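Side-chain contacts in AlyQ (Persicobacter sp. CCB-QB2, PDB 7D2A), which binds uronic acids of alginate as a family 32 carbohydrate-binding module, with a 4,5-unsaturated sugar held at one end of its calcium-bearing beta-sandwich: residues Met7-Val12 and Ser51-Asn56; Ser33-Ala38 and Ala61-Asp66; Ser70-Ser75 and Glu99-Thr104; Ala81-Val86 and Tyr110-Gly115. All blocks are in the same frame, centred on the assembly; numbering follows the deposited sequence.

Contact 1. Residues Met7-Val12 and Ser51-Asn56; sequences MQYDIV and SAKTVN
Tyr9 lays one face of its ring against the CB, CG and CD methylenes of Lys53 and carries its hydroxyl on to the backbone of Thr54. Its CB leads the ring toward strand 52-62, and from there the contacts fall in order. Along one flank of the ring CD1 lies 4.0 Å from Lys53 CD and CE1 3.7 Å from the same carbon; on the other flank CE2 comes obliquely within 4.2 Å of Val55 CG2. CZ then sits against Lys53 CB at 3.6 Å, a CH-pi contact over the face. At the tip, OH donates to Thr54 O across 2.7 Å, in the carbonyl plane and on a lone pair. A water accepts from Thr54 N and gives a weak bond to the same OH. Lys53 can follow the ring because its chain bends at chi2 (-78°) before NZ leads off toward a weak bond with Ser51 OG. A leucine in place of Tyr9 would probably leave Thr54 O without this donor and part of the lysine methylenes without the ring face they rest on. Met7 CB lies over the other face. Just after strand 7-8, the tyrosine thus bridges to strand 52-62 and touches Leu49 of the other sheet and His133 of strand 123-133.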
loop_
_atom_site.group_PDB
_atom_site.type_symbol
_atom_site.label_atom_id
_atom_site.label_comp_id
_atom_site.label_asym_id
_atom_site.label_seq_id
_atom_site.Cartn_x
_atom_site.Cartn_y
_atom_site.Cartn_z
ATOM N N MET A 7 15.691 4.399 6.739
ATOM C CA MET A 7 16.003 3.578 5.541
ATOM C C MET A 7 14.751 3.582 4.659
ATOM O O MET A 7 13.709 3.224 5.192
ATOM C CB MET A 7 16.303 2.101 5.863
ATOM C CG MET A 7 17.540 1.844 6.696
ATOM S SD MET A 7 19.026 1.869 5.716
ATOM C CE MET A 7 18.691 0.532 4.572
ATOM N N GLN A 8 14.791 3.862 3.260
ATOM C CA GLN A 8 13.706 3.571 2.321
ATOM C C GLN A 8 14.173 2.419 1.462
ATOM O O GLN A 8 15.180 2.534 0.758
ATOM C CB GLN A 8 13.397 4.750 1.402
ATOM C CG GLN A 8 12.316 4.273 0.415
ATOM C CD GLN A 8 11.977 5.118 -0.778
ATOM O OE1 GLN A 8 12.583 6.173 -0.916
ATOM N NE2 GLN A 8 11.039 4.669 -1.649
ATOM N N TYR A 9 13.472 1.302 1.506
ATOM C CA TYR A 9 13.859 0.086 0.785
ATOM C C TYR A 9 13.387 0.158 -0.652
ATOM O O TYR A 9 12.276 0.567 -0.949
ATOM C CB TYR A 9 13.269 -1.150 1.431
ATOM C CG TYR A 9 13.753 -1.421 2.829
ATOM C CD1 TYR A 9 15.076 -1.699 3.080
ATOM C CD2 TYR A 9 12.897 -1.344 3.914
ATOM C CE1 TYR A 9 15.517 -1.988 4.363
ATOM C CE2 TYR A 9 13.335 -1.577 5.199
ATOM C CZ TYR A 9 14.659 -1.903 5.437
ATOM O OH TYR A 9 15.105 -2.191 6.727
ATOM N N ASP A 10 14.239 -0.337 -1.535
ATOM C CA ASP A 10 13.776 -0.596 -2.908
ATOM C C ASP A 10 12.608 -1.580 -2.902
ATOM O O ASP A 10 12.612 -2.531 -2.080
ATOM C CB ASP A 10 14.864 -1.223 -3.773
ATOM C CG ASP A 10 15.771 -0.241 -4.474
ATOM O OD1 ASP A 10 15.747 0.955 -4.178
ATOM O OD2 ASP A 10 16.498 -0.767 -5.359
ATOM N N ILE A 11 11.688 -1.362 -3.816
ATOM C CA ILE A 11 10.595 -2.325 -4.087
ATOM C C ILE A 11 10.900 -2.960 -5.453
ATOM O O ILE A 11 10.832 -2.237 -6.487
ATOM C CB ILE A 11 9.207 -1.658 -4.008
ATOM C CG1 ILE A 11 8.945 -1.136 -2.587
ATOM C CG2 ILE A 11 8.151 -2.655 -4.492
ATOM C CD1 ILE A 11 7.696 -0.279 -2.447
ATOM N N VAL A 12 11.292 -4.236 -5.450
ATOM C CA VAL A 12 11.857 -4.895 -6.667
ATOM C C VAL A 12 10.753 -5.394 -7.589
ATOM O O VAL A 12 11.056 -5.691 -8.770
ATOM C CB VAL A 12 12.848 -6.010 -6.317
ATOM C CG1 VAL A 12 13.897 -5.474 -5.352
ATOM C CG2 VAL A 12 12.175 -7.263 -5.778
ATOM N N SER A 51 14.183 -9.466 -0.387
ATOM C CA SER A 51 14.706 -10.295 0.710
ATOM C C SER A 51 14.093 -9.736 1.985
ATOM O O SER A 51 13.437 -8.694 1.910
ATOM C CB SER A 51 16.211 -10.263 0.761
ATOM O OG SER A 51 16.675 -8.941 0.925
ATOM N N ALA A 52 14.244 -10.439 3.089
ATOM C CA ALA A 52 13.588 -10.054 4.350
ATOM C C ALA A 52 14.327 -8.866 4.970
ATOM O O ALA A 52 15.567 -8.947 5.179
ATOM C CB ALA A 52 13.590 -11.224 5.302
ATOM N N LYS A 53 13.590 -7.807 5.324
ATOM C CA LYS A 53 14.162 -6.577 5.885
ATOM C C LYS A 53 13.390 -6.218 7.145
ATOM O O LYS A 53 12.225 -6.612 7.259
ATOM C CB LYS A 53 13.996 -5.394 4.928
ATOM C CG LYS A 53 14.446 -5.655 3.503
ATOM C CD LYS A 53 15.895 -5.580 3.426
ATOM C CE LYS A 53 16.389 -5.623 2.000
ATOM N NZ LYS A 53 17.835 -5.921 2.010
ATOM N N THR A 54 14.005 -5.453 8.020
ATOM C CA THR A 54 13.293 -4.867 9.189
ATOM C C THR A 54 12.431 -3.701 8.726
ATOM O O THR A 54 12.933 -2.807 8.123
ATOM C CB THR A 54 14.246 -4.428 10.283
ATOM O OG1 THR A 54 15.014 -5.580 10.661
ATOM C CG2 THR A 54 13.480 -3.895 11.466
ATOM N N VAL A 55 11.135 -3.787 8.929
ATOM C CA VAL A 55 10.178 -2.785 8.451
ATOM C C VAL A 55 9.367 -2.281 9.636
ATOM O O VAL A 55 8.899 -3.129 10.420
ATOM C CB VAL A 55 9.268 -3.387 7.373
ATOM C CG1 VAL A 55 8.233 -2.435 6.915
ATOM C CG2 VAL A 55 10.018 -3.927 6.153
ATOM N N ASN A 56 9.133 -0.987 9.710
ATOM C CA ASN A 56 8.229 -0.443 10.732
ATOM C C ASN A 56 7.309 0.656 10.226
ATOM O O ASN A 56 6.623 1.308 11.035
ATOM C CB ASN A 56 9.018 -0.007 11.982
ATOM C CG ASN A 56 9.954 1.157 11.700
ATOM O OD1 ASN A 56 9.926 1.707 10.578
ATOM N ND2 ASN A 56 10.710 1.568 12.703
HETATM O O HOH W 1 16.820 -4.997 7.605
#

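Contact 2. Residues Ser33-Ala38 and Ala61-Asp66; sequences STRWSA and AWYNGD. With CA (calcium ion), chain C; MAW (4-deoxy-alpha-L-erythro-hex-4-enopyranuronic acid), chain B.
Arg35 and Tyr63 are brought face to face by their torsions: Arg35 CG stands between the backbone N and the carbonyl carbon (chi1 67°) and the chain then runs extended to NE, while Tyr63 CG lies opposite its own backbone N (chi1 179°). Arg35 CD therefore lies over the ring, 3.7 Å from Tyr63 CD1, in a CH-pi contact. Farther out the guanidinium stacks on the same face, its plane tilted 26° from the ring, with NH1 3.6 Å from Tyr63 CE1. This is a cation-pi pair, and Asn64 CG lies over the other face of the ring, toward its rim. The stack belongs to the glycan pocket at one end of the F5/8 type C beta-sandwich, built largely by loops and strand ends. In the guanidinium plane, Arg35 NE donates to Ser37 OG at 2.8 Å, and NH2 gives an almost straight bond of 2.8 Å to O3 of the unsaturated sugar. Tyr63 CD2 approaches the sugar carboxylate obliquely, 3.5 Å from O6B. A methionine replacing Arg35 would probably leave the sugar O3 without this N-H donor and Tyr63 without its cation. Next to the arginine, Thr34 turns away and binds calcium through both O (2.5 Å) and OG1 (2.4 Å), in a site completed by Asn26, Asp29, Asn31, Thr127 and Glu128. Asp20, Arg68, Asn121 and Ser125 also bond to the sugar.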
loop_
_atom_site.group_PDB
_atom_site.type_symbol
_atom_site.label_atom_id
_atom_site.label_comp_id
_atom_site.label_asym_id
_atom_site.label_seq_id
_atom_site.Cartn_x
_atom_site.Cartn_y
_atom_site.Cartn_z
ATOM N N SER A 33 0.617 11.395 -10.118
ATOM C CA SER A 33 -0.453 11.447 -11.148
ATOM C C SER A 33 -0.732 10.070 -11.747
ATOM O O SER A 33 -1.635 9.986 -12.621
ATOM C CB SER A 33 -0.121 12.442 -12.243
ATOM O OG SER A 33 0.844 11.925 -13.130
ATOM N N THR A 34 -0.002 9.032 -11.323
ATOM C CA THR A 34 -0.235 7.661 -11.829
ATOM C C THR A 34 -0.607 6.783 -10.659
ATOM O O THR A 34 -0.046 6.990 -9.546
ATOM C CB THR A 34 0.993 7.122 -12.535
ATOM O OG1 THR A 34 1.990 6.982 -11.534
ATOM C CG2 THR A 34 1.425 8.002 -13.689
ATOM N N ARG A 35 -1.504 5.835 -10.875
ATOM C CA ARG A 35 -2.093 5.056 -9.776
ATOM C C ARG A 35 -2.205 3.585 -10.155
ATOM O O ARG A 35 -2.229 3.222 -11.350
ATOM C CB ARG A 35 -3.497 5.547 -9.409
ATOM C CG ARG A 35 -4.542 5.317 -10.481
ATOM C CD ARG A 35 -5.843 6.002 -10.155
ATOM N NE ARG A 35 -6.878 5.727 -11.139
ATOM C CZ ARG A 35 -7.167 6.507 -12.188
ATOM N NH1 ARG A 35 -6.480 7.624 -12.432
ATOM N NH2 ARG A 35 -8.177 6.182 -12.981
ATOM N N TRP A 36 -2.354 2.756 -9.120
ATOM C CA TRP A 36 -2.978 1.425 -9.262
ATOM C C TRP A 36 -4.439 1.557 -8.856
ATOM O O TRP A 36 -4.725 2.230 -7.822
ATOM C CB TRP A 36 -2.285 0.454 -8.298
ATOM C CG TRP A 36 -3.061 -0.805 -8.069
ATOM C CD1 TRP A 36 -3.309 -1.795 -8.953
ATOM C CD2 TRP A 36 -3.706 -1.202 -6.849
ATOM N NE1 TRP A 36 -4.048 -2.799 -8.400
ATOM C CE2 TRP A 36 -4.306 -2.460 -7.093
ATOM C CE3 TRP A 36 -3.817 -0.638 -5.576
ATOM C CZ2 TRP A 36 -4.990 -3.181 -6.098
ATOM C CZ3 TRP A 36 -4.549 -1.305 -4.621
ATOM C CH2 TRP A 36 -5.098 -2.583 -4.866
ATOM N N SER A 37 -5.350 0.962 -9.614
ATOM C CA SER A 37 -6.778 0.920 -9.265
ATOM C C SER A 37 -7.272 -0.511 -9.382
ATOM O O SER A 37 -7.060 -1.138 -10.428
ATOM C CB SER A 37 -7.606 1.847 -10.106
ATOM O OG SER A 37 -7.270 3.218 -9.926
ATOM N N ALA A 38 -8.063 -0.912 -8.415
ATOM C CA ALA A 38 -8.814 -2.182 -8.450
ATOM C C ALA A 38 -10.109 -1.965 -7.701
ATOM O O ALA A 38 -10.108 -1.434 -6.584
ATOM C CB ALA A 38 -7.985 -3.318 -7.874
ATOM N N ALA A 61 0.258 7.109 -0.653
ATOM C CA ALA A 61 -0.468 8.270 -1.207
ATOM C C ALA A 61 -1.692 7.746 -1.920
ATOM O O ALA A 61 -1.594 6.842 -2.765
ATOM C CB ALA A 61 0.430 9.078 -2.118
ATOM N N TRP A 62 -2.830 8.345 -1.618
ATOM C CA TRP A 62 -4.145 7.894 -2.101
ATOM C C TRP A 62 -4.661 8.760 -3.245
ATOM O O TRP A 62 -4.499 9.983 -3.225
ATOM C CB TRP A 62 -5.120 7.896 -0.943
ATOM C CG TRP A 62 -4.736 6.908 0.107
ATOM C CD1 TRP A 62 -3.988 7.174 1.212
ATOM C CD2 TRP A 62 -5.097 5.527 0.163
ATOM N NE1 TRP A 62 -3.783 6.023 1.920
ATOM C CE2 TRP A 62 -4.473 4.994 1.324
ATOM C CE3 TRP A 62 -5.851 4.688 -0.670
ATOM C CZ2 TRP A 62 -4.626 3.641 1.661
ATOM C CZ3 TRP A 62 -5.973 3.361 -0.344
ATOM C CH2 TRP A 62 -5.352 2.847 0.803
ATOM N N TYR A 63 -5.244 8.098 -4.230
ATOM C CA TYR A 63 -5.896 8.822 -5.353
ATOM C C TYR A 63 -7.057 9.619 -4.779
ATOM O O TYR A 63 -7.823 9.058 -3.989
ATOM C CB TYR A 63 -6.428 7.827 -6.373
ATOM C CG TYR A 63 -7.139 8.421 -7.559
ATOM C CD1 TYR A 63 -6.473 9.240 -8.455
ATOM C CD2 TYR A 63 -8.465 8.110 -7.785
ATOM C CE1 TYR A 63 -7.113 9.726 -9.577
ATOM C CE2 TYR A 63 -9.107 8.581 -8.919
ATOM C CZ TYR A 63 -8.435 9.399 -9.793
ATOM O OH TYR A 63 -9.132 9.870 -10.880
ATOM N N ASN A 64 -7.171 10.895 -5.135
ATOM C CA ASN A 64 -8.230 11.766 -4.573
ATOM C C ASN A 64 -8.113 11.762 -3.047
ATOM O O ASN A 64 -9.133 11.805 -2.317
ATOM C CB ASN A 64 -9.618 11.357 -5.056
ATOM C CG ASN A 64 -9.867 11.696 -6.507
ATOM O OD1 ASN A 64 -9.143 12.494 -7.084
ATOM N ND2 ASN A 64 -10.879 11.084 -7.082
ATOM N N GLY A 65 -6.883 11.692 -2.544
ATOM C CA GLY A 65 -6.650 11.472 -1.122
ATOM C C GLY A 65 -7.065 12.655 -0.290
ATOM O O GLY A 65 -7.236 12.474 0.946
ATOM N N ASP A 66 -7.229 13.821 -0.892
ATOM C CA ASP A 66 -7.632 15.027 -0.145
ATOM C C ASP A 66 -9.154 15.201 -0.190
ATOM O O ASP A 66 -9.613 16.261 0.259
ATOM C CB ASP A 66 -6.897 16.263 -0.656
ATOM C CG ASP A 66 -7.330 16.688 -2.035
ATOM O OD1 ASP A 66 -8.031 15.921 -2.709
ATOM O OD2 ASP A 66 -6.929 17.766 -2.425
HETATM CA CA CA C . 2.433 6.718 -9.163
HETATM C C1 MAW B . -13.077 4.711 -11.500
HETATM C C2 MAW B . -11.935 4.577 -12.426
HETATM O O2 MAW B . -11.402 5.851 -12.888
HETATM C C3 MAW B . -10.848 3.777 -11.658
HETATM O O3 MAW B . -9.596 3.856 -12.313
HETATM C C4 MAW B . -10.743 4.322 -10.225
HETATM C C5 MAW B . -11.583 5.191 -9.717
HETATM O O5 MAW B . -12.730 5.659 -10.478
HETATM C C6 MAW B . -11.517 5.715 -8.384
HETATM O O6A MAW B . -12.444 6.507 -8.021
HETATM O O6B MAW B . -10.590 5.355 -7.564
#

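Contact 3. Residues Ser70-Ser75 and Glu99-Thr104; sequences SGFSIS and ESYSFT
The hydroxyl of Tyr101, whose ring meets Phe72 across the contact, is gripped by two groups: it donates to Glu99 OE2 over 2.7 Å and bonds to Trp62 NE1. It reaches the carboxylate from above, 39° out of the carboxylate plane, and Glu99 OE1 has a partner of its own in Ser92. The two bonds hold the hydroxyl end in place, while Phe72 on one face and the backbone oxygen Glu99 O over the other, toward its rim, limit the turn of the buried ring. Phe72 points its CZ at the middle of this ring, 3.5 Å from Tyr101 CZ and at nearly the same distance from the other ring carbons. The two planes make 50°, an inclined edge-to-face pair with centroids 4.5 Å apart. Ile74 adds a second apolar touch, bringing CD1 to 3.9 Å from Tyr101 CB. Its CG1 also lies at the edge of the Phe72 ring, so phenylalanine and isoleucine pack side by side along strand 70-77. Trp62 and Tyr87 add further rings around the pair. Strand 70-77 belongs to one antiparallel sheet and 99-103 to the other, and aromatic and aliphatic groups meeting between them form part of the hydrophobic core of the beta-sandwich of an F5/8 type C domain.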
loop_
_atom_site.group_PDB
_atom_site.type_symbol
_atom_site.label_atom_id
_atom_site.label_comp_id
_atom_site.label_asym_id
_atom_site.label_seq_id
_atom_site.Cartn_x
_atom_site.Cartn_y
_atom_site.Cartn_z
ATOM N N SER A 70 -10.271 6.122 2.573
ATOM C CA SER A 70 -10.184 4.775 2.017
ATOM C C SER A 70 -9.781 3.816 3.138
ATOM O O SER A 70 -8.808 4.079 3.840
ATOM C CB SER A 70 -9.227 4.766 0.793
ATOM O OG SER A 70 -9.676 3.896 -0.252
ATOM N N GLY A 71 -10.532 2.737 3.311
ATOM C CA GLY A 71 -10.232 1.731 4.334
ATOM C C GLY A 71 -9.239 0.702 3.840
ATOM O O GLY A 71 -9.200 0.377 2.657
ATOM N N PHE A 72 -8.328 0.290 4.714
ATOM C CA PHE A 72 -7.248 -0.630 4.310
ATOM C C PHE A 72 -6.658 -1.342 5.522
ATOM O O PHE A 72 -6.915 -1.001 6.657
ATOM C CB PHE A 72 -6.146 0.135 3.561
ATOM C CG PHE A 72 -5.341 1.026 4.453
ATOM C CD1 PHE A 72 -5.776 2.301 4.784
ATOM C CD2 PHE A 72 -4.143 0.578 4.993
ATOM C CE1 PHE A 72 -5.039 3.120 5.631
ATOM C CE2 PHE A 72 -3.433 1.374 5.869
ATOM C CZ PHE A 72 -3.886 2.627 6.211
ATOM N N SER A 73 -5.890 -2.367 5.242
ATOM C CA SER A 73 -5.071 -3.064 6.230
ATOM C C SER A 73 -3.747 -3.376 5.549
ATOM O O SER A 73 -3.683 -3.497 4.303
ATOM C CB SER A 73 -5.767 -4.230 6.824
ATOM O OG SER A 73 -5.980 -5.211 5.876
ATOM N N ILE A 74 -2.716 -3.511 6.363
ATOM C CA ILE A 74 -1.362 -3.878 5.910
ATOM C C ILE A 74 -1.017 -5.222 6.535
ATOM O O ILE A 74 -1.137 -5.346 7.789
ATOM C CB ILE A 74 -0.353 -2.780 6.287
ATOM C CG1 ILE A 74 -0.790 -1.393 5.782
ATOM C CG2 ILE A 74 1.050 -3.154 5.830
ATOM C CD1 ILE A 74 0.089 -0.263 6.251
ATOM N N SER A 75 -0.528 -6.119 5.733
ATOM C CA SER A 75 -0.047 -7.437 6.209
ATOM C C SER A 75 1.338 -7.668 5.666
ATOM O O SER A 75 1.713 -7.129 4.605
ATOM C CB SER A 75 -1.003 -8.551 5.874
ATOM O OG SER A 75 -1.218 -8.723 4.469
ATOM N N GLU A 99 1.226 9.325 3.083
ATOM C CA GLU A 99 0.761 9.295 4.487
ATOM C C GLU A 99 1.398 8.093 5.162
ATOM O O GLU A 99 1.332 6.996 4.622
ATOM C CB GLU A 99 -0.763 9.227 4.476
ATOM C CG GLU A 99 -1.398 9.244 5.848
ATOM C CD GLU A 99 -2.864 9.659 5.711
ATOM O OE1 GLU A 99 -3.120 10.858 5.399
ATOM O OE2 GLU A 99 -3.740 8.808 5.910
ATOM N N SER A 100 1.931 8.281 6.356
ATOM C CA SER A 100 2.703 7.231 7.074
ATOM C C SER A 100 1.828 6.377 8.004
ATOM O O SER A 100 1.002 6.907 8.780
ATOM C CB SER A 100 3.833 7.842 7.826
ATOM O OG SER A 100 4.680 8.510 6.920
ATOM N N TYR A 101 1.985 5.086 7.868
ATOM C CA TYR A 101 1.327 4.066 8.743
ATOM C C TYR A 101 2.469 3.271 9.362
ATOM O O TYR A 101 3.145 2.459 8.720
ATOM C CB TYR A 101 0.373 3.214 7.923
ATOM C CG TYR A 101 -0.565 4.033 7.080
ATOM C CD1 TYR A 101 -1.411 4.929 7.688
ATOM C CD2 TYR A 101 -0.497 3.988 5.704
ATOM C CE1 TYR A 101 -2.243 5.745 6.945
ATOM C CE2 TYR A 101 -1.357 4.777 4.942
ATOM C CZ TYR A 101 -2.227 5.661 5.568
ATOM O OH TYR A 101 -3.030 6.486 4.801
ATOM N N SER A 102 2.682 3.536 10.646
ATOM C CA SER A 102 3.804 3.020 11.458
ATOM C C SER A 102 3.281 1.875 12.328
ATOM O O SER A 102 2.069 1.854 12.645
ATOM C CB SER A 102 4.400 4.122 12.345
ATOM O OG SER A 102 5.060 5.107 11.558
ATOM N N PHE A 103 4.158 0.939 12.678
ATOM C CA PHE A 103 3.806 -0.226 13.512
ATOM C C PHE A 103 5.085 -0.747 14.117
ATOM O O PHE A 103 6.199 -0.495 13.648
ATOM C CB PHE A 103 3.070 -1.286 12.686
ATOM C CG PHE A 103 3.643 -1.575 11.325
ATOM C CD1 PHE A 103 4.734 -2.411 11.157
ATOM C CD2 PHE A 103 3.189 -0.864 10.228
ATOM C CE1 PHE A 103 5.306 -2.597 9.914
ATOM C CE2 PHE A 103 3.730 -1.067 8.963
ATOM C CZ PHE A 103 4.791 -1.936 8.807
ATOM N N THR A 104 4.954 -1.556 15.161
ATOM C CA THR A 104 6.124 -2.181 15.805
ATOM C C THR A 104 6.992 -2.914 14.789
ATOM O O THR A 104 6.467 -3.658 13.959
ATOM C CB THR A 104 5.666 -3.137 16.928
ATOM O OG1 THR A 104 4.817 -2.381 17.769
ATOM C CG2 THR A 104 6.827 -3.734 17.684
#

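Contact 4. Residues Ala81-Val86 and Tyr110-Gly115; sequences ASLTEV and YIRITG
The guanidinium of Arg112 has Leu83 CD1 over one face, 3.7 Å above its plane and displaced toward the rim. Its NE is engaged elsewhere, donating to Thr46 on strand 43-49, and the group also makes a cation-pi contact with Tyr44 of that strand. The single methyl CD1 touches the arginine along much of its length, at 3.7 Å from Arg112 CB, 3.7 Å from Arg112 NE and 3.9 Å from Arg112 CZ. A turn at chi3 (-72°) makes this possible, since it folds the far end of the arginine back beside the leucine instead of letting the chain run straight on. Strand 110-118 is not the immediate neighbour of strand 84-90: in the five-stranded antiparallel sheet of the sandwich, strand 70-77 lies between them and pairs with both. Leu83, just before strand 84-90, thus reaches across Ser75 of the middle strand, which touches both Leu83 and Arg112. Meanwhile Ile111 and Ile113 point to the other side of the sheet, where they pack on strand 123-133, so the leucine and arginine lie on its outer face. The second leucine methyl, CD2, comes to 4.2 Å from Tyr110 CB. That approach is looser and is limited to the base of the tyrosine, whose ring leads away. Pro80 packs on Tyr110 and Arg112 from the loop ahead of Leu83.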
loop_
_atom_site.group_PDB
_atom_site.type_symbol
_atom_site.label_atom_id
_atom_site.label_comp_id
_atom_site.label_asym_id
_atom_site.label_seq_id
_atom_site.Cartn_x
_atom_site.Cartn_y
_atom_site.Cartn_z
ATOM N N ALA A 81 1.100 -16.200 0.991
ATOM C CA ALA A 81 -0.135 -16.976 1.295
ATOM C C ALA A 81 -0.467 -16.955 2.798
ATOM O O ALA A 81 -1.612 -17.329 3.148
ATOM C CB ALA A 81 -0.009 -18.390 0.778
ATOM N N SER A 82 0.445 -16.471 3.643
ATOM C CA SER A 82 0.391 -16.580 5.131
ATOM C C SER A 82 1.032 -15.342 5.767
ATOM O O SER A 82 1.822 -15.459 6.678
ATOM C CB SER A 82 1.094 -17.836 5.613
ATOM O OG SER A 82 2.501 -17.714 5.435
ATOM N N LEU A 83 0.661 -14.184 5.281
ATOM C CA LEU A 83 1.082 -12.889 5.840
ATOM C C LEU A 83 0.365 -12.629 7.168
ATOM O O LEU A 83 -0.695 -13.259 7.458
ATOM C CB LEU A 83 0.728 -11.849 4.776
ATOM C CG LEU A 83 1.453 -12.005 3.436
ATOM C CD1 LEU A 83 0.871 -10.954 2.465
ATOM C CD2 LEU A 83 2.945 -11.825 3.589
ATOM N N THR A 84 0.897 -11.715 7.946
ATOM C CA THR A 84 0.373 -11.307 9.243
ATOM C C THR A 84 -0.087 -9.863 9.126
ATOM O O THR A 84 0.726 -9.039 8.702
ATOM C CB THR A 84 1.449 -11.506 10.321
ATOM O OG1 THR A 84 1.741 -12.918 10.268
ATOM C CG2 THR A 84 0.957 -11.061 11.660
ATOM N N GLU A 85 -1.266 -9.537 9.672
ATOM C CA GLU A 85 -1.783 -8.155 9.677
ATOM C C GLU A 85 -1.035 -7.338 10.747
ATOM O O GLU A 85 -1.031 -7.710 11.920
ATOM C CB GLU A 85 -3.301 -8.096 9.881
ATOM C CG GLU A 85 -3.827 -6.694 9.750
ATOM C CD GLU A 85 -5.342 -6.626 9.812
ATOM O OE1 GLU A 85 -5.995 -7.319 8.984
ATOM O OE2 GLU A 85 -5.812 -6.024 10.751
ATOM N N VAL A 86 -0.455 -6.209 10.363
ATOM C CA VAL A 86 0.269 -5.310 11.282
ATOM C C VAL A 86 -0.403 -3.947 11.472
ATOM O O VAL A 86 0.053 -3.230 12.339
ATOM C CB VAL A 86 1.744 -5.160 10.855
ATOM C CG1 VAL A 86 2.481 -6.486 10.940
ATOM C CG2 VAL A 86 1.899 -4.578 9.442
ATOM N N TYR A 110 7.650 -9.339 2.061
ATOM C CA TYR A 110 6.426 -8.931 1.324
ATOM C C TYR A 110 5.582 -8.062 2.239
ATOM O O TYR A 110 5.365 -8.405 3.442
ATOM C CB TYR A 110 5.630 -10.155 0.868
ATOM C CG TYR A 110 6.358 -11.021 -0.116
ATOM C CD1 TYR A 110 6.385 -10.742 -1.466
ATOM C CD2 TYR A 110 7.066 -12.131 0.313
ATOM C CE1 TYR A 110 7.118 -11.495 -2.358
ATOM C CE2 TYR A 110 7.766 -12.933 -0.570
ATOM C CZ TYR A 110 7.771 -12.634 -1.915
ATOM O OH TYR A 110 8.461 -13.413 -2.805
ATOM N N ILE A 111 5.050 -6.987 1.666
ATOM C CA ILE A 111 4.097 -6.056 2.299
ATOM C C ILE A 111 2.886 -5.979 1.402
ATOM O O ILE A 111 3.048 -5.681 0.212
ATOM C CB ILE A 111 4.719 -4.666 2.495
ATOM C CG1 ILE A 111 5.883 -4.643 3.487
ATOM C CG2 ILE A 111 3.624 -3.726 2.949
ATOM C CD1 ILE A 111 7.180 -5.209 3.076
ATOM N N ARG A 112 1.728 -6.315 1.947
ATOM C CA ARG A 112 0.481 -6.295 1.179
ATOM C C ARG A 112 -0.442 -5.240 1.753
ATOM O O ARG A 112 -0.719 -5.260 2.970
ATOM C CB ARG A 112 -0.184 -7.673 1.243
ATOM C CG ARG A 112 -1.536 -7.744 0.544
ATOM C CD ARG A 112 -1.990 -9.182 0.488
ATOM N NE ARG A 112 -1.232 -9.948 -0.454
ATOM C CZ ARG A 112 -1.415 -11.247 -0.703
ATOM N NH1 ARG A 112 -2.334 -11.920 -0.030
ATOM N NH2 ARG A 112 -0.645 -11.856 -1.598
ATOM N N ILE A 113 -1.011 -4.376 0.908
ATOM C CA ILE A 113 -2.086 -3.457 1.282
ATOM C C ILE A 113 -3.387 -4.017 0.748
ATOM O O ILE A 113 -3.478 -4.193 -0.443
ATOM C CB ILE A 113 -1.843 -2.018 0.779
ATOM C CG1 ILE A 113 -0.539 -1.475 1.356
ATOM C CG2 ILE A 113 -3.053 -1.186 1.082
ATOM C CD1 ILE A 113 -0.170 -0.114 0.831
ATOM N N THR A 114 -4.331 -4.272 1.638
ATOM C CA THR A 114 -5.684 -4.732 1.274
ATOM C C THR A 114 -6.610 -3.542 1.418
ATOM O O THR A 114 -6.585 -2.874 2.438
ATOM C CB THR A 114 -6.138 -5.933 2.117
ATOM O OG1 THR A 114 -5.223 -7.011 1.966
ATOM C CG2 THR A 114 -7.522 -6.352 1.698
ATOM N N GLY A 115 -7.381 -3.243 0.361
ATOM C CA GLY A 115 -8.316 -2.124 0.391
ATOM C C GLY A 115 -9.747 -2.553 0.562
ATOM O O GLY A 115 -10.101 -3.658 0.027
#

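Contacts 1 and 2 lie near opposite ends of strand 52-62, their centres about 22 Å apart, and only contact 2 reaches the sugar and the calcium. Contact 3, its centre about 15 Å from that of contact 2, links inward from it: Trp62 CZ2 of segment 61-66 packs 3.6 Å from Phe72 CD1, and the Phe72 side chain is still about 13 Å from the unsaturated sugar. Contacts 3 and 4 share a sheet and are directly joined, with Ser75 O 2.8 Å from Arg112 N, but contact 3 faces the core and contact 4 the outside. Contact 1 meets contact 3 where Asn56 O lies 3.0 Å from Phe103 N, a probable hydrogen bond between neighbouring strands.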